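Local coordinates for protein putative methylthioribose-1-phosphate isomerase (PDB 1T5O) that probably catalyses the isomerisation of methylthioribose-1-phosphate to methylthioribulose-1-phosphate in methionine biosynthesis, at residues 135-140 with 321-326; 237-241 with 310-314; 267-272 with 335-341. All blocks are in the same frame, centred on the assembly; numbering follows the deposited sequence.

How the contacts relate
Following the chain from its N terminus, residues 135-140 at the end of helix 111-141 are met by 321-326; contact 1 therefore closes the longest of the three loops. Contact 2, joining 237-241 to 310-314, opens and closes within that span. Contact 3 starts at 267-272, inside both loops, but finds its partner only at 335-341, so it crosses contacts 1 and 2. Together they fasten helix 111-141 to the edge hairpin of the main sheet, complete the small antiparallel sheet, and bring the last helix over the loop after strand 261-264. Contact 3 probably hydrogen-bonds to both neighbours, Lys267 N with Glu323 OE1 and Trp272 O with Arg238 NH1; contacts 1 and 2 do not touch.

Contact 1 (135-140 with 321-326); sequences KMGEYG and ITEYGV
The carbonyl oxygen of Glu323 receives a hydrogen bond of 2.9 Å from water 1, which in turn accepts one from Lys135 NZ, while Tyr139 comes up beside it with CE1 3.3 Å from Glu323 O, near the ring plane. Lys135 suits this place because its long extended chain, with CG opposite the backbone N (chi1 -177°), runs alongside the same oxygen and carries the ammonium out to the water. Tyr139 lays its ring across the turn: Gly325 CA stands 3.5 Å from the ring centroid, only 6° off the normal, a CH-pi contact over the face. At its backbone angles Gly325 could not carry a CB without jamming it into the carbonyl oxygen of Tyr324. Deeper in, Met136 CG meets Ile321 CG2 at 3.9 Å, and that same methyl lies 3.5 Å from Gly140 CA, where a side chain would collide with it. The helix comes so near that Glu323 N is buried without a partner. The carboxylate of Glu323 bonds through OE1 to Lys267 N. Thr322 OG1 accepts from Tyr324 N, an ST turn, and donates to Gly325 O, which also accepts from Thr322 N; these bonds fix the type I turn of a beta hairpin with a two-residue loop, at the edge of the main sheet and packed against the end of helix 111-141.

Contact 2 (237-241 with 310-314); sequences VRDAV and DPTPL
Leu314 turns CG opposite its own carbonyl carbon and beside the backbone N (chi1 -73°), and its extended second torsion sends CD1 out toward the turn and leaves CD2 on the other branch; Val241 sets CG1 opposite its backbone N (chi1 173°) and swings CG2 to the side of that N. Together these torsions bring Leu314 CD2 and Val241 CG2 to 3.6 Å, the side chains crossing at about a right angle. Leu314 CD1 lies 3.4 Å from Arg238 O, and CG rests near the backbone N of Ala240. A branched, purely apolar end suits this spot, since one methyl packs on the valine and the other on the turn backbone.

Two nearly straight bonds hold the strands in register: Val241 N gives its hydrogen to Thr312 O at 2.8 Å and 169°, and Thr312 N returns one to Val241 O at 2.8 Å. Both donors lie somewhat out of the acceptor's carbonyl plane. Val241 and Thr312 thus form an antiparallel hydrogen-bonded pair, and Ala240 and Pro313 the non-hydrogen-bonded pair before it, where a proline is well placed because no cross-strand N-H is needed. Strands 235-237 and 240-244, joined by a type I turn from Val237 to Ala240, make a hairpin to which strand 309-313 adds as an outer strand of the small three-stranded sheet. Val241 lies close to Asn243, predicted to bind substrate, and Asp234, the predicted proton donor, so this sheet probably borders the active site. On the face of Ala240, its small CB meets Pro311 CB at 4.1 Å. A weak bond of 3.5 Å runs from Leu314 N to Asp239 O. The Asp310 carboxylate accepts from Gly246 N and Tyr248 N. Pro311 O accepts a hydrogen bond from Gln222 of the second subunit.

Contact 3 (267-272 with 335-341); sequences KATFDW and VPKVLKF
Trp272 and Phe270 each receive one methyl over a ring face. Val335 CG1 stands 3.5 Å from the centroid of the six-membered ring of Trp272, and Leu339 CD1 lies 3.5 Å from the centroid of the Phe270 ring; both methyls stand almost straight above the ring centres, in CH-pi contacts. Branched aliphatic residues one helical turn apart suit the helix here, each offering a methyl to a flat ring. The Val335 methyl also reaches Phe270 CD2, so it touches both aromatics, over the face of the indole and obliquely to the phenyl ring. Pro336 CG comes to 3.9 Å from Trp272 NE1, and Phe341 CE1 reaches Trp272 CB at 3.4 Å, its ring plane inclined by 44° to the five-membered ring. An alanine in place of Trp272 would remove the indole and is likely to open a gap beside Val335 and Phe341, setting the Phe341 ring freer to turn.

Lys267 stretches fully, CG opposite its backbone N (chi1 177°), past Leu339, so that NZ bonds to Leu339 O at 2.7 Å, almost head-on to the carbonyl. Its positive charge would probably be welcome at the carbonyl end of a helix. In the next shell Leu320 backs both Phe270 and Val335, and Ile236 lies against Phe270 and Trp272. Lys340, with its positive phi, is where the chain leaves helical angles. Phe341 N bonds back to Pro336 O and Lys340 N, weakly, to Lys337 O: a Schellman motif at the C-terminal end of helix 331-338, which turns the chain so that Phe341 lies against the loop after strand 261-264.

Contact 1 (135-140 with 321-326)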
ATOM      1  N   LYS A 135      -8.823 -28.745 -11.787  1.00 24.59           N
ATOM      2  CA  LYS A 135      -8.631 -28.887 -13.237  1.00 24.23           C
ATOM      3  C   LYS A 135      -7.894 -27.627 -13.756  1.00 23.47           C
ATOM      4  O   LYS A 135      -6.927 -27.723 -14.526  1.00 20.20           O
ATOM      5  CB  LYS A 135      -9.992 -29.052 -13.932  1.00 24.09           C
ATOM      6  CG  LYS A 135      -9.864 -29.271 -15.417  1.00 28.00           C
ATOM      7  CD  LYS A 135     -11.148 -29.799 -16.039  1.00 32.47           C
ATOM      8  CE  LYS A 135     -10.843 -30.593 -17.315  1.00 34.01           C
ATOM      9  NZ  LYS A 135     -12.117 -30.971 -18.011  1.00 39.40           N
ATOM     10  N   MET A 136      -8.370 -26.457 -13.321  1.00 21.09           N
ATOM     11  CA  MET A 136      -7.756 -25.168 -13.690  1.00 21.57           C
ATOM     12  C   MET A 136      -6.292 -25.171 -13.232  1.00 21.34           C
ATOM     13  O   MET A 136      -5.382 -24.720 -13.947  1.00 20.51           O
ATOM     14  CB  MET A 136      -8.491 -24.016 -12.991  1.00 21.62           C
ATOM     15  CG  MET A 136      -7.887 -22.651 -13.231  1.00 23.46           C
ATOM     16  SD  MET A 136      -8.686 -21.424 -12.137  1.00 29.28           S
ATOM     17  CE  MET A 136     -10.249 -21.524 -12.689  1.00 25.15           C
ATOM     18  N   GLY A 137      -6.081 -25.679 -12.025  1.00 21.55           N
ATOM     19  CA  GLY A 137      -4.752 -25.771 -11.461  1.00 24.17           C
ATOM     20  C   GLY A 137      -3.782 -26.599 -12.302  1.00 25.78           C
ATOM     21  O   GLY A 137      -2.623 -26.184 -12.500  1.00 25.20           O
ATOM     22  N   GLU A 138      -4.239 -27.770 -12.758  1.00 24.22           N
ATOM     23  CA  GLU A 138      -3.433 -28.664 -13.583  1.00 26.78           C
ATOM     24  C   GLU A 138      -3.043 -27.973 -14.887  1.00 23.95           C
ATOM     25  O   GLU A 138      -1.911 -28.101 -15.340  1.00 22.74           O
ATOM     26  CB  GLU A 138      -4.209 -29.946 -13.903  1.00 30.78           C
ATOM     27  CG  GLU A 138      -4.422 -30.840 -12.703  1.00 38.33           C
ATOM     28  CD  GLU A 138      -3.496 -32.049 -12.679  1.00 45.28           C
ATOM     29  OE1 GLU A 138      -2.247 -31.883 -12.617  1.00 47.51           O
ATOM     30  OE2 GLU A 138      -4.036 -33.186 -12.721  1.00 49.09           O
ATOM     31  N   TYR A 139      -3.993 -27.275 -15.498  1.00 21.58           N
ATOM     32  CA  TYR A 139      -3.714 -26.534 -16.729  1.00 22.29           C
ATOM     33  C   TYR A 139      -2.700 -25.440 -16.434  1.00 21.84           C
ATOM     34  O   TYR A 139      -1.743 -25.281 -17.167  1.00 25.26           O
ATOM     35  CB  TYR A 139      -4.974 -25.897 -17.278  1.00 22.03           C
ATOM     36  CG  TYR A 139      -5.867 -26.829 -18.017  1.00 24.15           C
ATOM     37  CD1 TYR A 139      -7.220 -26.952 -17.664  1.00 26.73           C
ATOM     38  CD2 TYR A 139      -5.407 -27.529 -19.134  1.00 26.39           C
ATOM     39  CE1 TYR A 139      -8.089 -27.746 -18.418  1.00 25.28           C
ATOM     40  CE2 TYR A 139      -6.277 -28.326 -19.890  1.00 27.19           C
ATOM     41  CZ  TYR A 139      -7.617 -28.423 -19.523  1.00 27.29           C
ATOM     42  OH  TYR A 139      -8.495 -29.194 -20.268  1.00 30.14           O
ATOM     43  N   GLY A 140      -2.901 -24.702 -15.343  1.00 22.29           N
ATOM     44  CA  GLY A 140      -1.982 -23.625 -15.007  1.00 20.81           C
ATOM     45  C   GLY A 140      -0.604 -24.093 -14.592  1.00 22.79           C
ATOM     46  O   GLY A 140       0.390 -23.421 -14.901  1.00 21.71           O
ATOM     47  N   ILE A 321      -5.907 -18.549 -17.377  1.00 19.17           N
ATOM     48  CA  ILE A 321      -5.888 -19.939 -16.965  1.00 19.60           C
ATOM     49  C   ILE A 321      -7.292 -20.272 -16.473  1.00 19.77           C
ATOM     50  O   ILE A 321      -7.713 -19.759 -15.443  1.00 18.12           O
ATOM     51  CB  ILE A 321      -4.901 -20.174 -15.799  1.00 21.16           C
ATOM     52  CG1 ILE A 321      -3.490 -19.722 -16.190  1.00 22.57           C
ATOM     53  CG2 ILE A 321      -4.886 -21.662 -15.442  1.00 21.93           C
ATOM     54  CD1 ILE A 321      -2.516 -19.685 -14.996  1.00 20.50           C
ATOM     55  N   THR A 322      -7.990 -21.149 -17.186  1.00 20.03           N
ATOM     56  CA  THR A 322      -9.373 -21.520 -16.835  1.00 19.45           C
ATOM     57  C   THR A 322      -9.507 -23.044 -16.673  1.00 21.12           C
ATOM     58  O   THR A 322      -8.548 -23.767 -16.920  1.00 20.20           O
ATOM     59  CB  THR A 322     -10.349 -21.051 -17.960  1.00 20.92           C
ATOM     60  OG1 THR A 322     -10.283 -21.953 -19.079  1.00 18.20           O
ATOM     61  CG2 THR A 322      -9.974 -19.623 -18.429  1.00 17.92           C
ATOM     62  N   GLU A 323     -10.682 -23.532 -16.271  1.00 21.34           N
ATOM     63  CA  GLU A 323     -10.866 -24.981 -16.112  1.00 23.40           C
ATOM     64  C   GLU A 323     -11.064 -25.637 -17.482  1.00 23.74           C
ATOM     65  O   GLU A 323     -11.159 -26.868 -17.600  1.00 25.99           O
ATOM     66  CB  GLU A 323     -12.061 -25.301 -15.197  1.00 24.29           C
ATOM     67  CG  GLU A 323     -13.457 -25.134 -15.825  1.00 21.76           C
ATOM     68  CD  GLU A 323     -13.978 -23.712 -15.710  1.00 24.29           C
ATOM     69  OE1 GLU A 323     -13.198 -22.759 -15.942  1.00 22.33           O
ATOM     70  OE2 GLU A 323     -15.183 -23.552 -15.407  1.00 22.70           O
ATOM     71  N   TYR A 324     -11.127 -24.806 -18.514  1.00 23.41           N
ATOM     72  CA  TYR A 324     -11.289 -25.273 -19.886  1.00 24.80           C
ATOM     73  C   TYR A 324      -9.939 -25.261 -20.593  1.00 26.02           C
ATOM     74  O   TYR A 324      -9.823 -25.691 -21.749  1.00 27.50           O
ATOM     75  CB  TYR A 324     -12.263 -24.369 -20.651  1.00 26.59           C
ATOM     76  CG  TYR A 324     -13.712 -24.631 -20.335  1.00 27.27           C
ATOM     77  CD1 TYR A 324     -14.510 -25.351 -21.224  1.00 30.20           C
ATOM     78  CD2 TYR A 324     -14.289 -24.158 -19.155  1.00 27.31           C
ATOM     79  CE1 TYR A 324     -15.868 -25.588 -20.950  1.00 31.14           C
ATOM     80  CE2 TYR A 324     -15.631 -24.395 -18.861  1.00 28.82           C
ATOM     81  CZ  TYR A 324     -16.421 -25.111 -19.767  1.00 31.53           C
ATOM     82  OH  TYR A 324     -17.756 -25.350 -19.499  1.00 30.87           O
ATOM     83  N   GLY A 325      -8.915 -24.769 -19.894  1.00 23.35           N
ATOM     84  CA  GLY A 325      -7.589 -24.719 -20.470  1.00 22.91           C
ATOM     85  C   GLY A 325      -6.963 -23.330 -20.418  1.00 23.29           C
ATOM     86  O   GLY A 325      -7.581 -22.364 -19.943  1.00 21.56           O
ATOM     87  N   VAL A 326      -5.729 -23.228 -20.908  1.00 23.31           N
ATOM     88  CA  VAL A 326      -5.026 -21.939 -20.938  1.00 22.54           C
ATOM     89  C   VAL A 326      -5.425 -21.212 -22.233  1.00 22.58           C
ATOM     90  O   VAL A 326      -5.390 -21.788 -23.308  1.00 24.12           O
ATOM     91  CB  VAL A 326      -3.477 -22.142 -20.884  1.00 19.72           C
ATOM     92  CG1 VAL A 326      -2.752 -20.790 -20.979  1.00 17.78           C
ATOM     93  CG2 VAL A 326      -3.100 -22.794 -19.563  1.00 19.14           C
TER
HETATM   94  O   HOH W   1     -13.670 -28.305 -18.013  1.00 42.66           O

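Contact 2 (237-241 with 310-314)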
ATOM      1  N   VAL A 237     -14.214  -9.065 -18.884  1.00 17.75           N
ATOM      2  CA  VAL A 237     -15.008  -8.574 -20.009  1.00 18.90           C
ATOM      3  C   VAL A 237     -14.120  -8.601 -21.253  1.00 20.44           C
ATOM      4  O   VAL A 237     -12.938  -8.943 -21.157  1.00 17.43           O
ATOM      5  CB  VAL A 237     -15.583  -7.158 -19.721  1.00 19.75           C
ATOM      6  CG1 VAL A 237     -16.530  -7.241 -18.511  1.00 18.93           C
ATOM      7  CG2 VAL A 237     -14.448  -6.138 -19.474  1.00 18.18           C
ATOM      8  N   ARG A 238     -14.664  -8.234 -22.411  1.00 21.01           N
ATOM      9  CA  ARG A 238     -13.905  -8.349 -23.645  1.00 22.44           C
ATOM     10  C   ARG A 238     -12.615  -7.592 -23.778  1.00 22.63           C
ATOM     11  O   ARG A 238     -11.766  -7.992 -24.574  1.00 23.71           O
ATOM     12  CB  ARG A 238     -14.791  -8.057 -24.860  1.00 24.18           C
ATOM     13  CG  ARG A 238     -15.910  -9.071 -25.004  1.00 27.66           C
ATOM     14  CD  ARG A 238     -16.369  -9.224 -26.442  1.00 28.92           C
ATOM     15  NE  ARG A 238     -16.665  -7.956 -27.080  1.00 29.37           N
ATOM     16  CZ  ARG A 238     -17.767  -7.244 -26.882  1.00 30.09           C
ATOM     17  NH1 ARG A 238     -18.708  -7.670 -26.046  1.00 33.38           N
ATOM     18  NH2 ARG A 238     -17.931  -6.105 -27.536  1.00 29.53           N
ATOM     19  N   ASP A 239     -12.456  -6.505 -23.035  1.00 22.07           N
ATOM     20  CA  ASP A 239     -11.216  -5.741 -23.114  1.00 20.19           C
ATOM     21  C   ASP A 239     -10.514  -5.611 -21.779  1.00 20.85           C
ATOM     22  O   ASP A 239      -9.550  -4.849 -21.660  1.00 21.05           O
ATOM     23  CB  ASP A 239     -11.491  -4.344 -23.670  1.00 22.93           C
ATOM     24  CG  ASP A 239     -12.589  -3.593 -22.895  1.00 25.14           C
ATOM     25  OD1 ASP A 239     -12.787  -2.402 -23.181  1.00 24.42           O
ATOM     26  OD2 ASP A 239     -13.267  -4.175 -22.015  1.00 23.41           O
ATOM     27  N   ALA A 240     -10.960  -6.332 -20.754  1.00 18.25           N
ATOM     28  CA  ALA A 240     -10.279  -6.155 -19.468  1.00 19.43           C
ATOM     29  C   ALA A 240     -10.586  -7.137 -18.371  1.00 19.05           C
ATOM     30  O   ALA A 240     -11.618  -7.778 -18.368  1.00 19.16           O
ATOM     31  CB  ALA A 240     -10.545  -4.731 -18.927  1.00 19.84           C
ATOM     32  N   VAL A 241      -9.658  -7.223 -17.425  1.00 16.39           N
ATOM     33  CA  VAL A 241      -9.835  -8.069 -16.260  1.00 16.65           C
ATOM     34  C   VAL A 241     -10.075  -7.164 -15.054  1.00 17.13           C
ATOM     35  O   VAL A 241      -9.224  -6.342 -14.725  1.00 18.11           O
ATOM     36  CB  VAL A 241      -8.578  -8.934 -15.985  1.00 14.36           C
ATOM     37  CG1 VAL A 241      -8.744  -9.672 -14.680  1.00 15.87           C
ATOM     38  CG2 VAL A 241      -8.388  -9.968 -17.138  1.00 16.93           C
ATOM     39  N   ASP A 310      -9.917  -2.409 -10.100  1.00 19.17           N
ATOM     40  CA  ASP A 310      -9.416  -1.665 -11.234  1.00 18.51           C
ATOM     41  C   ASP A 310      -9.458  -2.599 -12.443  1.00 18.02           C
ATOM     42  O   ASP A 310      -9.569  -3.814 -12.298  1.00 19.44           O
ATOM     43  CB  ASP A 310      -7.999  -1.048 -11.037  1.00 18.88           C
ATOM     44  CG  ASP A 310      -6.901  -2.051 -10.635  1.00 17.14           C
ATOM     45  OD1 ASP A 310      -6.944  -3.262 -10.952  1.00 15.78           O
ATOM     46  OD2 ASP A 310      -5.928  -1.565 -10.010  1.00 17.82           O
ATOM     47  N   PRO A 311      -9.444  -2.038 -13.651  1.00 18.59           N
ATOM     48  CA  PRO A 311      -9.467  -2.853 -14.863  1.00 18.57           C
ATOM     49  C   PRO A 311      -8.042  -3.008 -15.410  1.00 20.24           C
ATOM     50  O   PRO A 311      -7.315  -2.033 -15.544  1.00 20.51           O
ATOM     51  CB  PRO A 311     -10.356  -2.058 -15.812  1.00 22.05           C
ATOM     52  CG  PRO A 311     -10.202  -0.580 -15.341  1.00 19.79           C
ATOM     53  CD  PRO A 311      -9.674  -0.604 -13.927  1.00 18.34           C
ATOM     54  N   THR A 312      -7.637  -4.240 -15.671  1.00 18.15           N
ATOM     55  CA  THR A 312      -6.323  -4.505 -16.243  1.00 20.17           C
ATOM     56  C   THR A 312      -6.608  -4.811 -17.726  1.00 20.55           C
ATOM     57  O   THR A 312      -7.353  -5.753 -18.030  1.00 21.16           O
ATOM     58  CB  THR A 312      -5.646  -5.761 -15.587  1.00 21.64           C
ATOM     59  OG1 THR A 312      -5.282  -5.474 -14.229  1.00 19.92           O
ATOM     60  CG2 THR A 312      -4.411  -6.169 -16.362  1.00 18.58           C
ATOM     61  N   PRO A 313      -6.037  -4.020 -18.660  1.00 21.26           N
ATOM     62  CA  PRO A 313      -6.286  -4.294 -20.083  1.00 21.73           C
ATOM     63  C   PRO A 313      -5.747  -5.679 -20.446  1.00 22.67           C
ATOM     64  O   PRO A 313      -4.697  -6.104 -19.932  1.00 21.11           O
ATOM     65  CB  PRO A 313      -5.544  -3.160 -20.797  1.00 22.75           C
ATOM     66  CG  PRO A 313      -4.400  -2.824 -19.839  1.00 23.73           C
ATOM     67  CD  PRO A 313      -5.053  -2.929 -18.481  1.00 21.02           C
ATOM     68  N   LEU A 314      -6.446  -6.385 -21.338  1.00 21.57           N
ATOM     69  CA  LEU A 314      -6.007  -7.726 -21.712  1.00 22.56           C
ATOM     70  C   LEU A 314      -4.649  -7.713 -22.404  1.00 22.79           C
ATOM     71  O   LEU A 314      -3.992  -8.748 -22.504  1.00 19.41           O
ATOM     72  CB  LEU A 314      -7.063  -8.410 -22.587  1.00 23.13           C
ATOM     73  CG  LEU A 314      -8.275  -8.805 -21.737  1.00 24.47           C
ATOM     74  CD1 LEU A 314      -9.364  -9.373 -22.650  1.00 22.98           C
ATOM     75  CD2 LEU A 314      -7.858  -9.826 -20.666  1.00 26.84           C
TER

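Contact 3 (267-272 with 335-341)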
ATOM      1  N   LYS A 267     -14.691 -20.254 -16.167  1.00 19.65           N
ATOM      2  CA  LYS A 267     -15.576 -19.756 -17.214  1.00 21.61           C
ATOM      3  C   LYS A 267     -16.649 -18.818 -16.669  1.00 21.01           C
ATOM      4  O   LYS A 267     -16.950 -17.780 -17.271  1.00 21.36           O
ATOM      5  CB  LYS A 267     -16.247 -20.944 -17.943  1.00 21.29           C
ATOM      6  CG  LYS A 267     -17.265 -20.542 -19.028  1.00 23.91           C
ATOM      7  CD  LYS A 267     -17.729 -21.783 -19.828  1.00 21.14           C
ATOM      8  CE  LYS A 267     -18.794 -21.416 -20.842  1.00 22.80           C
ATOM      9  NZ  LYS A 267     -19.147 -22.608 -21.671  1.00 22.77           N
ATOM     10  N   ALA A 268     -17.206 -19.167 -15.518  1.00 21.76           N
ATOM     11  CA  ALA A 268     -18.280 -18.379 -14.915  1.00 23.46           C
ATOM     12  C   ALA A 268     -17.891 -16.937 -14.540  1.00 23.56           C
ATOM     13  O   ALA A 268     -18.759 -16.097 -14.321  1.00 23.56           O
ATOM     14  CB  ALA A 268     -18.842 -19.104 -13.688  1.00 22.86           C
ATOM     15  N   THR A 269     -16.599 -16.645 -14.484  1.00 21.44           N
ATOM     16  CA  THR A 269     -16.163 -15.289 -14.143  1.00 20.90           C
ATOM     17  C   THR A 269     -16.139 -14.378 -15.387  1.00 20.15           C
ATOM     18  O   THR A 269     -16.060 -13.145 -15.283  1.00 20.45           O
ATOM     19  CB  THR A 269     -14.792 -15.367 -13.455  1.00 22.80           C
ATOM     20  OG1 THR A 269     -14.963 -16.065 -12.215  1.00 24.22           O
ATOM     21  CG2 THR A 269     -14.219 -13.997 -13.157  1.00 20.69           C
ATOM     22  N   PHE A 270     -16.230 -14.984 -16.569  1.00 17.92           N
ATOM     23  CA  PHE A 270     -16.248 -14.207 -17.791  1.00 19.08           C
ATOM     24  C   PHE A 270     -17.655 -13.605 -17.973  1.00 19.38           C
ATOM     25  O   PHE A 270     -18.638 -14.227 -17.604  1.00 20.51           O
ATOM     26  CB  PHE A 270     -15.898 -15.074 -18.997  1.00 16.75           C
ATOM     27  CG  PHE A 270     -14.445 -15.493 -19.037  1.00 20.40           C
ATOM     28  CD1 PHE A 270     -13.927 -16.382 -18.075  1.00 19.05           C
ATOM     29  CD2 PHE A 270     -13.601 -14.993 -20.019  1.00 18.82           C
ATOM     30  CE1 PHE A 270     -12.563 -16.766 -18.104  1.00 18.98           C
ATOM     31  CE2 PHE A 270     -12.250 -15.371 -20.056  1.00 20.66           C
ATOM     32  CZ  PHE A 270     -11.732 -16.253 -19.108  1.00 20.45           C
ATOM     33  N   ASP A 271     -17.719 -12.393 -18.515  1.00 20.51           N
ATOM     34  CA  ASP A 271     -18.983 -11.659 -18.764  1.00 20.69           C
ATOM     35  C   ASP A 271     -18.682 -11.102 -20.162  1.00 21.18           C
ATOM     36  O   ASP A 271     -18.562  -9.890 -20.343  1.00 17.48           O
ATOM     37  CB  ASP A 271     -19.123 -10.522 -17.734  1.00 21.15           C
ATOM     38  CG  ASP A 271     -20.525  -9.897 -17.705  1.00 25.36           C
ATOM     39  OD1 ASP A 271     -21.411 -10.268 -18.519  1.00 24.37           O
ATOM     40  OD2 ASP A 271     -20.741  -9.025 -16.848  1.00 26.54           O
ATOM     41  N   TRP A 272     -18.604 -12.009 -21.142  1.00 20.30           N
ATOM     42  CA  TRP A 272     -18.179 -11.667 -22.500  1.00 21.61           C
ATOM     43  C   TRP A 272     -19.071 -10.806 -23.374  1.00 22.41           C
ATOM     44  O   TRP A 272     -18.637 -10.392 -24.457  1.00 19.88           O
ATOM     45  CB  TRP A 272     -17.791 -12.952 -23.259  1.00 22.98           C
ATOM     46  CG  TRP A 272     -16.631 -12.772 -24.219  1.00 22.63           C
ATOM     47  CD1 TRP A 272     -16.657 -12.912 -25.572  1.00 24.81           C
ATOM     48  CD2 TRP A 272     -15.281 -12.415 -23.876  1.00 21.97           C
ATOM     49  NE1 TRP A 272     -15.407 -12.659 -26.100  1.00 24.12           N
ATOM     50  CE2 TRP A 272     -14.547 -12.354 -25.078  1.00 21.54           C
ATOM     51  CE3 TRP A 272     -14.627 -12.140 -22.667  1.00 20.32           C
ATOM     52  CZ2 TRP A 272     -13.181 -12.025 -25.114  1.00 20.63           C
ATOM     53  CZ3 TRP A 272     -13.260 -11.812 -22.699  1.00 23.03           C
ATOM     54  CH2 TRP A 272     -12.561 -11.759 -23.928  1.00 21.94           C
ATOM     55  N   VAL A 335     -11.024 -16.796 -26.584  1.00 21.84           N
ATOM     56  CA  VAL A 335     -11.891 -16.930 -25.423  1.00 22.58           C
ATOM     57  C   VAL A 335     -13.168 -17.691 -25.833  1.00 23.59           C
ATOM     58  O   VAL A 335     -13.535 -18.676 -25.185  1.00 22.44           O
ATOM     59  CB  VAL A 335     -12.207 -15.544 -24.819  1.00 21.62           C
ATOM     60  CG1 VAL A 335     -13.444 -15.601 -23.911  1.00 20.41           C
ATOM     61  CG2 VAL A 335     -10.980 -15.069 -23.993  1.00 19.51           C
ATOM     62  N   PRO A 336     -13.843 -17.262 -26.921  1.00 24.38           N
ATOM     63  CA  PRO A 336     -15.062 -17.983 -27.339  1.00 26.80           C
ATOM     64  C   PRO A 336     -14.739 -19.430 -27.715  1.00 27.33           C
ATOM     65  O   PRO A 336     -15.480 -20.360 -27.389  1.00 28.63           O
ATOM     66  CB  PRO A 336     -15.551 -17.183 -28.552  1.00 26.81           C
ATOM     67  CG  PRO A 336     -15.059 -15.808 -28.289  1.00 27.29           C
ATOM     68  CD  PRO A 336     -13.655 -16.042 -27.732  1.00 24.22           C
ATOM     69  N   LYS A 337     -13.615 -19.620 -28.394  1.00 29.03           N
ATOM     70  CA  LYS A 337     -13.205 -20.956 -28.808  1.00 29.97           C
ATOM     71  C   LYS A 337     -12.964 -21.900 -27.623  1.00 30.09           C
ATOM     72  O   LYS A 337     -13.549 -22.985 -27.545  1.00 29.28           O
ATOM     73  CB  LYS A 337     -11.933 -20.872 -29.665  1.00 33.05           C
ATOM     74  CG  LYS A 337     -11.493 -22.207 -30.225  1.00 38.52           C
ATOM     75  CD  LYS A 337     -10.056 -22.191 -30.766  1.00 42.10           C
ATOM     76  CE  LYS A 337      -9.514 -23.622 -30.847  1.00 44.33           C
ATOM     77  NZ  LYS A 337      -8.086 -23.743 -31.285  1.00 46.75           N
ATOM     78  N   VAL A 338     -12.105 -21.492 -26.687  1.00 28.81           N
ATOM     79  CA  VAL A 338     -11.790 -22.339 -25.540  1.00 26.56           C
ATOM     80  C   VAL A 338     -12.942 -22.557 -24.541  1.00 28.14           C
ATOM     81  O   VAL A 338     -13.111 -23.669 -23.999  1.00 26.31           O
ATOM     82  CB  VAL A 338     -10.579 -21.784 -24.752  1.00 25.12           C
ATOM     83  CG1 VAL A 338     -10.288 -22.694 -23.562  1.00 22.45           C
ATOM     84  CG2 VAL A 338      -9.339 -21.699 -25.675  1.00 23.66           C
ATOM     85  N   LEU A 339     -13.706 -21.500 -24.275  1.00 26.35           N
ATOM     86  CA  LEU A 339     -14.805 -21.597 -23.323  1.00 30.07           C
ATOM     87  C   LEU A 339     -16.069 -22.155 -23.978  1.00 31.20           C
ATOM     88  O   LEU A 339     -17.108 -22.285 -23.335  1.00 32.99           O
ATOM     89  CB  LEU A 339     -15.093 -20.228 -22.701  1.00 26.89           C
ATOM     90  CG  LEU A 339     -13.945 -19.629 -21.877  1.00 23.61           C
ATOM     91  CD1 LEU A 339     -14.431 -18.328 -21.210  1.00 21.42           C
ATOM     92  CD2 LEU A 339     -13.464 -20.647 -20.819  1.00 22.08           C
ATOM     93  N   LYS A 340     -15.946 -22.479 -25.258  1.00 33.07           N
ATOM     94  CA  LYS A 340     -17.027 -23.033 -26.062  1.00 37.48           C
ATOM     95  C   LYS A 340     -18.295 -22.188 -26.065  1.00 39.33           C
ATOM     96  O   LYS A 340     -19.380 -22.705 -25.796  1.00 41.35           O
ATOM     97  CB  LYS A 340     -17.369 -24.443 -25.588  1.00 36.95           C
ATOM     98  CG  LYS A 340     -16.191 -25.395 -25.536  1.00 38.49           C
ATOM     99  CD  LYS A 340     -16.609 -26.670 -24.810  1.00 42.09           C
ATOM    100  CE  LYS A 340     -15.426 -27.554 -24.429  1.00 43.11           C
ATOM    101  NZ  LYS A 340     -14.983 -28.432 -25.549  1.00 46.32           N
ATOM    102  N   PHE A 341     -18.164 -20.898 -26.358  1.00 40.86           N
ATOM    103  CA  PHE A 341     -19.322 -20.016 -26.420  1.00 43.36           C
ATOM    104  C   PHE A 341     -20.108 -20.412 -27.674  1.00 46.98           C
ATOM    105  O   PHE A 341     -19.528 -21.157 -28.503  1.00 48.85           O
ATOM    106  CB  PHE A 341     -18.893 -18.548 -26.531  1.00 42.06           C
ATOM    107  CG  PHE A 341     -18.410 -17.943 -25.238  1.00 42.11           C
ATOM    108  CD1 PHE A 341     -17.645 -16.779 -25.253  1.00 40.92           C
ATOM    109  CD2 PHE A 341     -18.737 -18.511 -24.012  1.00 40.93           C
ATOM    110  CE1 PHE A 341     -17.209 -16.185 -24.067  1.00 41.23           C
ATOM    111  CE2 PHE A 341     -18.310 -17.925 -22.817  1.00 42.28           C
ATOM    112  CZ  PHE A 341     -17.539 -16.755 -22.843  1.00 41.24           C
TER